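Local coordinates for putative lipoprotein (Bacteroides fragilis, PDB 3QNK) that is of unknown function but, as an outer-membrane lipoprotein of the SusD family, probably binds glycans at the cell surface for uptake, at residues Val129-Lys134 and Tyr153-Glu158; Gly310-Arg315 and Thr357-Trp362; Val324-Gln329 and Val473-Pro478. All coordinates share one frame; numbering follows the deposited sequence.

Contact 1 of 3, residues Val129-Lys134 and Tyr153-Glu158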
loop_
_atom_site.group_PDB
_atom_site.type_symbol
_atom_site.label_atom_id
_atom_site.label_comp_id
_atom_site.label_asym_id
_atom_site.label_seq_id
_atom_site.Cartn_x
_atom_site.Cartn_y
_atom_site.Cartn_z
ATOM N N VAL B 129 -14.365 11.144 -9.684
ATOM C CA VAL B 129 -14.039 9.845 -9.056
ATOM C C VAL B 129 -15.357 9.063 -8.761
ATOM O O VAL B 129 -16.450 9.570 -9.020
ATOM C CB VAL B 129 -13.187 10.018 -7.754
ATOM C CG1 VAL B 129 -11.843 10.670 -8.035
ATOM C CG2 VAL B 129 -13.959 10.778 -6.670
ATOM N N ILE B 130 -15.251 7.856 -8.183
ATOM C CA ILE B 130 -16.420 7.079 -7.769
ATOM C C ILE B 130 -16.880 7.643 -6.434
ATOM O O ILE B 130 -16.124 7.593 -5.456
ATOM C CB ILE B 130 -16.126 5.552 -7.674
ATOM C CG1 ILE B 130 -15.688 4.959 -9.028
ATOM C CG2 ILE B 130 -17.342 4.828 -7.074
ATOM C CD1 ILE B 130 -14.931 3.762 -8.896
ATOM N N LEU B 131 -18.105 8.188 -6.385
ATOM C CA LEU B 131 -18.621 8.743 -5.135
ATOM C C LEU B 131 -19.315 7.648 -4.339
ATOM O O LEU B 131 -20.259 7.025 -4.823
ATOM C CB LEU B 131 -19.553 9.942 -5.369
ATOM C CG LEU B 131 -18.900 11.185 -5.972
ATOM C CD1 LEU B 131 -19.952 12.225 -6.322
ATOM C CD2 LEU B 131 -17.849 11.757 -5.052
ATOM N N LEU B 132 -18.798 7.381 -3.135
ATOM C CA LEU B 132 -19.314 6.381 -2.207
ATOM C C LEU B 132 -19.647 7.026 -0.865
ATOM O O LEU B 132 -18.794 7.675 -0.255
ATOM C CB LEU B 132 -18.301 5.241 -2.007
ATOM C CG LEU B 132 -17.902 4.445 -3.228
ATOM C CD1 LEU B 132 -16.909 3.416 -2.871
ATOM C CD2 LEU B 132 -19.089 3.754 -3.846
ATOM N N ASP B 133 -20.887 6.852 -0.422
ATOM C CA ASP B 133 -21.395 7.397 0.840
ATOM C C ASP B 133 -21.721 6.262 1.817
ATOM O O ASP B 133 -22.150 6.517 2.951
ATOM C CB ASP B 133 -22.649 8.267 0.589
ATOM C CG ASP B 133 -23.838 7.554 -0.079
ATOM O OD1 ASP B 133 -23.641 6.443 -0.636
ATOM O OD2 ASP B 133 -24.942 8.137 -0.107
ATOM N N LYS B 134 -21.551 5.008 1.357
ATOM C CA LYS B 134 -21.789 3.798 2.147
ATOM C C LYS B 134 -20.629 2.830 1.934
ATOM O O LYS B 134 -19.866 2.973 0.963
ATOM C CB LYS B 134 -23.150 3.136 1.799
ATOM C CG LYS B 134 -23.352 2.706 0.328
ATOM C CD LYS B 134 -23.389 1.174 0.132
ATOM C CE LYS B 134 -24.697 0.453 0.445
ATOM N N TYR B 153 -17.184 17.772 -6.686
ATOM C CA TYR B 153 -16.998 19.028 -5.960
ATOM C C TYR B 153 -18.243 19.338 -5.113
ATOM O O TYR B 153 -18.100 19.793 -3.981
ATOM C CB TYR B 153 -16.650 20.186 -6.902
ATOM C CG TYR B 153 -15.178 20.246 -7.235
ATOM C CD1 TYR B 153 -14.236 20.582 -6.270
ATOM C CD2 TYR B 153 -14.723 19.968 -8.515
ATOM C CE1 TYR B 153 -12.873 20.632 -6.575
ATOM C CE2 TYR B 153 -13.369 20.030 -8.834
ATOM C CZ TYR B 153 -12.446 20.357 -7.863
ATOM O OH TYR B 153 -11.114 20.355 -8.201
ATOM N N ASP B 154 -19.453 18.993 -5.624
ATOM C CA ASP B 154 -20.722 19.138 -4.893
ATOM C C ASP B 154 -20.724 18.250 -3.645
ATOM O O ASP B 154 -21.089 18.724 -2.574
ATOM C CB ASP B 154 -21.929 18.791 -5.775
ATOM C CG ASP B 154 -22.285 19.787 -6.852
ATOM O OD1 ASP B 154 -21.788 20.933 -6.796
ATOM O OD2 ASP B 154 -23.130 19.452 -7.707
ATOM N N PHE B 155 -20.281 16.978 -3.778
ATOM C CA PHE B 155 -20.189 16.019 -2.667
ATOM C C PHE B 155 -19.271 16.558 -1.570
ATOM O O PHE B 155 -19.706 16.643 -0.429
ATOM C CB PHE B 155 -19.697 14.638 -3.167
ATOM C CG PHE B 155 -19.788 13.514 -2.171
ATOM C CD1 PHE B 155 -18.805 13.336 -1.201
ATOM C CD2 PHE B 155 -20.824 12.596 -2.229
ATOM C CE1 PHE B 155 -18.890 12.299 -0.277
ATOM C CE2 PHE B 155 -20.887 11.539 -1.328
ATOM C CZ PHE B 155 -19.925 11.407 -0.349
ATOM N N ILE B 156 -18.033 16.967 -1.929
ATOM C CA ILE B 156 -17.028 17.527 -1.011
ATOM C C ILE B 156 -17.609 18.730 -0.277
ATOM O O ILE B 156 -17.544 18.799 0.954
ATOM C CB ILE B 156 -15.696 17.893 -1.739
ATOM C CG1 ILE B 156 -15.011 16.641 -2.345
ATOM C CG2 ILE B 156 -14.739 18.623 -0.797
ATOM C CD1 ILE B 156 -14.053 16.964 -3.469
ATOM N N LEU B 157 -18.207 19.653 -1.030
ATOM C CA LEU B 157 -18.758 20.887 -0.467
ATOM C C LEU B 157 -19.977 20.644 0.405
ATOM O O LEU B 157 -20.172 21.389 1.360
ATOM C CB LEU B 157 -19.054 21.896 -1.585
ATOM C CG LEU B 157 -17.794 22.461 -2.291
ATOM C CD1 LEU B 157 -18.138 23.204 -3.559
ATOM C CD2 LEU B 157 -16.971 23.298 -1.345
ATOM N N GLU B 158 -20.777 19.595 0.139
ATOM C CA GLU B 158 -21.915 19.280 1.003
ATOM C C GLU B 158 -21.409 18.753 2.346
ATOM O O GLU B 158 -21.948 19.133 3.378
ATOM C CB GLU B 158 -22.881 18.301 0.342
ATOM C CG GLU B 158 -24.208 18.965 0.015
ATOM C CD GLU B 158 -24.969 19.575 1.184
ATOM O OE1 GLU B 158 -25.384 18.813 2.088
ATOM O OE2 GLU B 158 -25.175 20.811 1.180
#

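Contact 2 of 3, residues Gly310-Arg315 and Thr357-Trp362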
loop_
_atom_site.group_PDB
_atom_site.type_symbol
_atom_site.label_atom_id
_atom_site.label_comp_id
_atom_site.label_asym_id
_atom_site.label_seq_id
_atom_site.Cartn_x
_atom_site.Cartn_y
_atom_site.Cartn_z
ATOM N N GLY B 310 24.024 41.461 -6.734
ATOM C CA GLY B 310 23.587 41.231 -5.352
ATOM C C GLY B 310 22.565 40.138 -5.232
ATOM O O GLY B 310 21.570 40.298 -4.506
ATOM N N ILE B 311 22.800 39.037 -5.980
ATOM C CA ILE B 311 21.862 37.935 -6.163
ATOM C C ILE B 311 21.089 37.608 -4.868
ATOM O O ILE B 311 19.854 37.599 -4.920
ATOM C CB ILE B 311 22.481 36.680 -6.832
ATOM C CG1 ILE B 311 21.410 35.618 -7.090
ATOM C CG2 ILE B 311 23.693 36.129 -6.069
ATOM C CD1 ILE B 311 21.532 34.833 -8.269
ATOM N N TYR B 312 21.777 37.461 -3.723
ATOM C CA TYR B 312 21.100 37.088 -2.475
ATOM C C TYR B 312 20.987 38.239 -1.467
ATOM O O TYR B 312 20.590 37.998 -0.333
ATOM C CB TYR B 312 21.790 35.866 -1.825
ATOM C CG TYR B 312 21.984 34.710 -2.787
ATOM C CD1 TYR B 312 20.941 34.268 -3.604
ATOM C CD2 TYR B 312 23.201 34.043 -2.869
ATOM C CE1 TYR B 312 21.112 33.200 -4.475
ATOM C CE2 TYR B 312 23.393 32.991 -3.765
ATOM C CZ TYR B 312 22.345 32.577 -4.570
ATOM O OH TYR B 312 22.497 31.524 -5.436
ATOM N N GLU B 313 21.286 39.487 -1.894
ATOM C CA GLU B 313 21.202 40.711 -1.113
ATOM C C GLU B 313 19.894 41.472 -1.400
ATOM O O GLU B 313 19.388 41.464 -2.518
ATOM C CB GLU B 313 22.420 41.608 -1.457
ATOM C CG GLU B 313 23.733 41.251 -0.755
ATOM C CD GLU B 313 25.041 41.639 -1.435
ATOM O OE1 GLU B 313 25.041 42.618 -2.218
ATOM O OE2 GLU B 313 26.072 40.970 -1.172
ATOM N N GLY B 314 19.379 42.124 -0.378
ATOM C CA GLY B 314 18.237 43.040 -0.413
ATOM C C GLY B 314 16.858 42.531 -0.753
ATOM O O GLY B 314 15.967 43.338 -1.063
ATOM N N ARG B 315 16.657 41.209 -0.643
ATOM C CA ARG B 315 15.383 40.557 -0.962
ATOM C C ARG B 315 14.343 40.751 0.127
ATOM O O ARG B 315 14.683 41.135 1.253
ATOM C CB ARG B 315 15.610 39.055 -1.182
ATOM C CG ARG B 315 16.464 38.686 -2.387
ATOM C CD ARG B 315 15.972 39.199 -3.734
ATOM N NE ARG B 315 16.915 38.749 -4.744
ATOM C CZ ARG B 315 16.638 37.848 -5.676
ATOM N NH1 ARG B 315 15.398 37.401 -5.828
ATOM N NH2 ARG B 315 17.589 37.427 -6.503
ATOM N N THR B 357 20.238 22.325 -8.073
ATOM C CA THR B 357 19.897 23.716 -8.419
ATOM C C THR B 357 20.768 24.749 -7.758
ATOM O O THR B 357 20.781 25.870 -8.242
ATOM C CB THR B 357 18.444 24.024 -8.096
ATOM O OG1 THR B 357 18.275 24.127 -6.672
ATOM C CG2 THR B 357 17.481 22.995 -8.694
ATOM N N GLY B 358 21.429 24.396 -6.648
ATOM C CA GLY B 358 22.242 25.300 -5.849
ATOM C C GLY B 358 21.461 25.896 -4.705
ATOM O O GLY B 358 21.939 26.818 -4.036
ATOM N N TYR B 359 20.245 25.356 -4.473
ATOM C CA TYR B 359 19.317 25.783 -3.423
ATOM C C TYR B 359 18.684 24.594 -2.746
ATOM O O TYR B 359 18.564 23.530 -3.366
ATOM C CB TYR B 359 18.180 26.675 -4.003
ATOM C CG TYR B 359 18.669 27.857 -4.798
ATOM C CD1 TYR B 359 19.231 28.961 -4.164
ATOM C CD2 TYR B 359 18.666 27.836 -6.196
ATOM C CE1 TYR B 359 19.770 30.022 -4.893
ATOM C CE2 TYR B 359 19.191 28.901 -6.936
ATOM C CZ TYR B 359 19.728 30.000 -6.275
ATOM O OH TYR B 359 20.263 31.064 -6.953
ATOM N N ASN B 360 18.216 24.798 -1.499
ATOM C CA ASN B 360 17.440 23.856 -0.687
ATOM C C ASN B 360 16.321 24.636 -0.050
ATOM O O ASN B 360 16.427 25.865 0.065
ATOM C CB ASN B 360 18.288 23.156 0.384
ATOM C CG ASN B 360 19.260 22.164 -0.152
ATOM O OD1 ASN B 360 20.405 22.492 -0.409
ATOM N ND2 ASN B 360 18.842 20.923 -0.307
ATOM N N VAL B 361 15.257 23.945 0.376
ATOM C CA VAL B 361 14.130 24.599 1.043
ATOM C C VAL B 361 14.498 24.937 2.549
ATOM O O VAL B 361 15.324 24.242 3.174
ATOM C CB VAL B 361 12.856 23.719 0.936
ATOM C CG1 VAL B 361 13.004 22.436 1.766
ATOM C CG2 VAL B 361 11.613 24.478 1.378
ATOM N N TRP B 362 13.912 26.026 3.084
ATOM C CA TRP B 362 13.946 26.377 4.515
ATOM C C TRP B 362 12.476 26.151 5.075
ATOM O O TRP B 362 12.091 25.001 5.370
ATOM C CB TRP B 362 14.465 27.812 4.769
ATOM C CG TRP B 362 14.877 28.040 6.184
ATOM C CD1 TRP B 362 14.314 27.501 7.302
ATOM C CD2 TRP B 362 15.984 28.838 6.634
ATOM N NE1 TRP B 362 14.999 27.912 8.428
ATOM C CE2 TRP B 362 16.025 28.740 8.048
ATOM C CE3 TRP B 362 17.005 29.558 5.976
ATOM C CZ2 TRP B 362 17.009 29.387 8.819
ATOM C CZ3 TRP B 362 17.957 30.217 6.742
ATOM C CH2 TRP B 362 17.949 30.140 8.146
HETATM O O HOH W 1 23.033 29.239 -3.885
#

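Contact 3 of 3, residues Val324-Gln329 and Val473-Pro478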
loop_
_atom_site.group_PDB
_atom_site.type_symbol
_atom_site.label_atom_id
_atom_site.label_comp_id
_atom_site.label_asym_id
_atom_site.label_seq_id
_atom_site.Cartn_x
_atom_site.Cartn_y
_atom_site.Cartn_z
ATOM N N VAL B 324 17.499 28.286 1.147
ATOM C CA VAL B 324 18.827 27.970 1.665
ATOM C C VAL B 324 19.734 28.072 0.421
ATOM O O VAL B 324 19.562 27.293 -0.536
ATOM C CB VAL B 324 18.915 26.584 2.383
ATOM C CG1 VAL B 324 20.348 26.268 2.819
ATOM C CG2 VAL B 324 17.956 26.498 3.554
ATOM N N PHE B 325 20.645 29.073 0.420
ATOM C CA PHE B 325 21.544 29.368 -0.707
ATOM C C PHE B 325 23.038 29.417 -0.260
ATOM O O PHE B 325 23.345 29.298 0.916
ATOM C CB PHE B 325 21.134 30.693 -1.390
ATOM C CG PHE B 325 20.984 31.813 -0.380
ATOM C CD1 PHE B 325 22.092 32.525 0.068
ATOM C CD2 PHE B 325 19.735 32.138 0.146
ATOM C CE1 PHE B 325 21.960 33.505 1.035
ATOM C CE2 PHE B 325 19.609 33.126 1.108
ATOM C CZ PHE B 325 20.727 33.785 1.562
ATOM N N HIS B 326 23.961 29.536 -1.227
ATOM C CA HIS B 326 25.389 29.604 -0.951
ATOM C C HIS B 326 25.635 30.725 0.024
ATOM O O HIS B 326 25.288 31.873 -0.255
ATOM C CB HIS B 326 26.169 29.820 -2.242
ATOM C CG HIS B 326 27.657 29.858 -2.046
ATOM N ND1 HIS B 326 28.381 28.700 -1.806
ATOM C CD2 HIS B 326 28.517 30.905 -2.079
ATOM C CE1 HIS B 326 29.640 29.075 -1.706
ATOM N NE2 HIS B 326 29.775 30.385 -1.863
ATOM N N GLY B 327 26.157 30.377 1.188
ATOM C CA GLY B 327 26.458 31.349 2.233
ATOM C C GLY B 327 25.417 31.477 3.326
ATOM O O GLY B 327 25.621 32.263 4.254
ATOM N N SER B 328 24.304 30.724 3.234
ATOM C CA SER B 328 23.258 30.709 4.260
ATOM C C SER B 328 23.770 30.053 5.535
ATOM O O SER B 328 24.419 28.992 5.475
ATOM C CB SER B 328 22.018 29.929 3.806
ATOM O OG SER B 328 21.328 30.464 2.695
ATOM N N GLN B 329 23.439 30.657 6.681
ATOM C CA GLN B 329 23.698 30.101 7.992
ATOM C C GLN B 329 22.431 29.442 8.509
ATOM O O GLN B 329 21.349 30.059 8.475
ATOM C CB GLN B 329 24.174 31.166 8.937
ATOM C CG GLN B 329 25.647 31.375 8.835
ATOM C CD GLN B 329 26.031 32.486 9.746
ATOM O OE1 GLN B 329 25.813 33.657 9.434
ATOM N NE2 GLN B 329 26.561 32.137 10.914
ATOM N N VAL B 473 22.043 27.321 -10.206
ATOM C CA VAL B 473 23.380 27.907 -10.190
ATOM C C VAL B 473 24.418 26.820 -9.841
ATOM O O VAL B 473 24.077 25.786 -9.266
ATOM C CB VAL B 473 23.549 29.184 -9.311
ATOM C CG1 VAL B 473 22.636 30.302 -9.796
ATOM C CG2 VAL B 473 23.348 28.897 -7.818
ATOM N N ARG B 474 25.675 27.069 -10.216
ATOM C CA ARG B 474 26.834 26.224 -9.983
ATOM C C ARG B 474 27.972 27.151 -9.645
ATOM O O ARG B 474 28.201 28.099 -10.392
ATOM C CB ARG B 474 27.100 25.420 -11.254
ATOM C CG ARG B 474 28.309 24.559 -11.266
ATOM C CD ARG B 474 28.402 23.889 -12.626
ATOM N NE ARG B 474 29.414 24.533 -13.467
ATOM C CZ ARG B 474 29.342 24.659 -14.787
ATOM N NH1 ARG B 474 28.299 24.176 -15.455
ATOM N NH2 ARG B 474 30.316 25.253 -15.453
ATOM N N PHE B 475 28.653 26.931 -8.513
ATOM C CA PHE B 475 29.767 27.788 -8.096
ATOM C C PHE B 475 31.096 27.286 -8.647
ATOM O O PHE B 475 31.424 26.094 -8.598
ATOM C CB PHE B 475 29.821 27.967 -6.582
ATOM C CG PHE B 475 28.823 29.026 -6.143
ATOM C CD1 PHE B 475 27.449 28.761 -6.141
ATOM C CD2 PHE B 475 29.254 30.287 -5.733
ATOM C CE1 PHE B 475 26.531 29.745 -5.781
ATOM C CE2 PHE B 475 28.327 31.267 -5.370
ATOM C CZ PHE B 475 26.977 30.993 -5.411
ATOM N N VAL B 476 31.830 28.225 -9.237
ATOM C CA VAL B 476 33.137 28.000 -9.873
ATOM C C VAL B 476 34.262 28.523 -8.943
ATOM O O VAL B 476 35.438 28.249 -9.179
ATOM C CB VAL B 476 33.211 28.594 -11.308
ATOM C CG1 VAL B 476 32.178 27.935 -12.217
ATOM C CG2 VAL B 476 33.042 30.110 -11.310
ATOM N N SER B 477 33.884 29.233 -7.869
ATOM C CA SER B 477 34.812 29.755 -6.872
ATOM C C SER B 477 34.025 29.992 -5.598
ATOM O O SER B 477 32.805 29.909 -5.662
ATOM C CB SER B 477 35.486 31.032 -7.380
ATOM O OG SER B 477 34.704 32.171 -7.074
ATOM N N PRO B 478 34.642 30.338 -4.442
ATOM C CA PRO B 478 33.838 30.615 -3.233
ATOM C C PRO B 478 32.882 31.797 -3.379
ATOM O O PRO B 478 31.957 31.927 -2.582
ATOM C CB PRO B 478 34.897 30.957 -2.175
ATOM C CG PRO B 478 36.103 30.341 -2.641
ATOM C CD PRO B 478 36.082 30.459 -4.138
#

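Contact 1 of 3, residues Val129-Lys134 and Tyr153-Glu158
The CG of Phe155 stands opposite its own backbone N, beside the carbonyl carbon (chi1 -170°), and this swings the benzyl group off the helix toward Leu131. Leu131 answers with CG anti to its carbonyl carbon (chi1 -65°), which sends both methyls at the root of the phenylalanine. The two side chains run antiparallel, overlapping alongside one another, and the atom pairs trace that overlap. Leu131 CD2 lies 3.9 Å from Phe155 CG, and Leu131 CD1 lies 4.0 Å from Phe155 CB. The approach of CD2 to the ring is oblique, and what meets is methyl carbon against the junction of ring and CB.

Farther out, the tip of the ring reaches the next two residues of the loop. Phe155 CZ comes to 3.9 Å from Leu132 O, again obliquely. At the rim, near the ring plane, Asp133 CB stands 4.2 Å from Phe155 CE2, so it is the methylene, not the carboxylate, that touches the aromatic group. One phenylalanine thus runs along three consecutive loop residues. Phe155 accounts for about half of the 171 Å² buried between the segments, evidence that the contact rests on a single apolar anchor at the protein surface.

The polar backbone of the loop is served from other helices: Tyr119 OH takes the N-H of Leu132, and Asn88 ND2 makes a weak hydrogen bond to Leu132 O. Tyr119 also meets the Phe155 ring edge-to-face. By touching Leu131, Leu132 and Asp133, Phe155 pins the long connection that follows helix 101-126 back onto helix 149-166, the helix to which that connection leads. Helix 76-93 flanks the loop through Trp77 and Tyr81, while helix 181-194 packs through Val191 against Tyr153, Ile156 and Leu157.

Contact 2 of 3, residues Gly310-Arg315 and Thr357-Trp362
Tyr312 OH is held by two partners, the hydroxyl of Tyr359 and a water. The shorter link is the hydrogen bond between Tyr312 OH and Tyr359 OH, at 2.7 Å. The water lies 2.8 Å from Tyr312 OH and donates to Gly358 O at 2.7 Å, so it ties the same phenol to the backbone one residue before Tyr359. Tyr359 OH has a further partner in Gln278 OE1, which extends the polar chain beyond the two segments.

The phenols arrive from opposite directions and meet rim to rim, with neither ring over the face of the other. Their planes are turned almost at right angles (88°) and their centroids lie 5.9 Å apart. Tyr359 OH sits at the edge of the Tyr312 ring, in its plane, while Tyr312 CE1 lies in the plane of the Tyr359 ring at its edge, 3.5 Å from Tyr359 CE1. Tyr312 reaches this position with CG anti to its carbonyl carbon (chi1 -51°). Its ring is clasped from both faces: Ile311 CG2 lies 3.7 Å above the plane over the centre, and Phe325 stacks on the opposite face.

Two turns form the backbone setting from which Tyr312 and Tyr359 extend. Gly310-Glu313 is a type I beta turn, closed by Glu313 N to Gly310 O at 2.7 Å. Across from it, Thr357 OG1 accepts from Tyr359 N in an ST turn. All the touching residues are buried. The two hydroxyls and the water supply the protons that Gly358 O and Gln278 OE1 can only accept; the network therefore gives buried polar atoms partners and fixes where the two phenol ends sit, joining loop 310-315 to residues 358-359.

Contact 3 of 3, residues Val324-Gln329 and Val473-Pro478
His326 and Phe475 form the dense half of the contact, a face-to-face stack with centroids 4.0 Å apart and planes inclined by 27°. Together they supply 131 of the 156 Å² buried between the segments. The overlap is displaced: His326 CG lies over the Phe475 ring toward its rim, and Phe475 CD2 does the same over the imidazole. Within the stack the closest pair is His326 CD2 and Phe475 CE2, 3.3 Å apart. The CB of His326 shares in the packing, 3.5 Å from Phe475 CZ. With its CG anti to the backbone N (chi1 -178°), the imidazole extends straight from the loop across the phenyl.

Beyond the stack, the edge of the imidazole turns to the main chain. His326 NE2 donates to Pro478 O at 2.8 Å; the donor stands above the carbonyl plane, not on a lone pair, and the N-H...O angle is 153°. Since His326 ND1 is hydrogen-bonded to the backbone N of Arg343, which can only give a proton, the ring is probably neutral with its hydrogen on NE2.

His326 sits in a tight turn and Phe475 at the end of a strand. Phe325-Ser328 is a type II beta turn between the short strands 323-324 and 329-330, with Gly327 at the third position, where positive phi suits glycine. Residues 476-478 belong to the hairpin connection between antiparallel strands 469-475 and 480-488. Ser328 OG accepts from Phe325 N at 2.8 Å, a side-chain bond across the turn.

The outer side is thinner. Pro478 is exposed, its CB directed away from the opposite segment, and it is the backbone carbonyl rather than the pyrrolidine ring that makes the bond. Gly327 likewise lies at the surface. The stacked pair is also packed by Ile306, and Phe481 meets the Phe475 ring.

How the contacts relate
Contact 1 comes first along the chain and closes before the others open, in the N-terminal part and among helices. Contacts 2 and 3 lie in the later SusD family region, on the opposite side of the chain's centre from contact 1; the centre of contact 1 is about 43 Å from that of contact 2 and about 48 Å from that of contact 3. Contacts 2 and 3, by contrast, have centres about 8 Å apart and alternating segments. Asn360 O pairs with Val324 N within the two-stranded sheet 323-324/360-361, and Thr357 O lies 2.7 Å from Val473 N, at strand 469-475. Distant parts of the sequence thus converge in one loop-rich region, while contact 1 fastens a separate loop to the helical part.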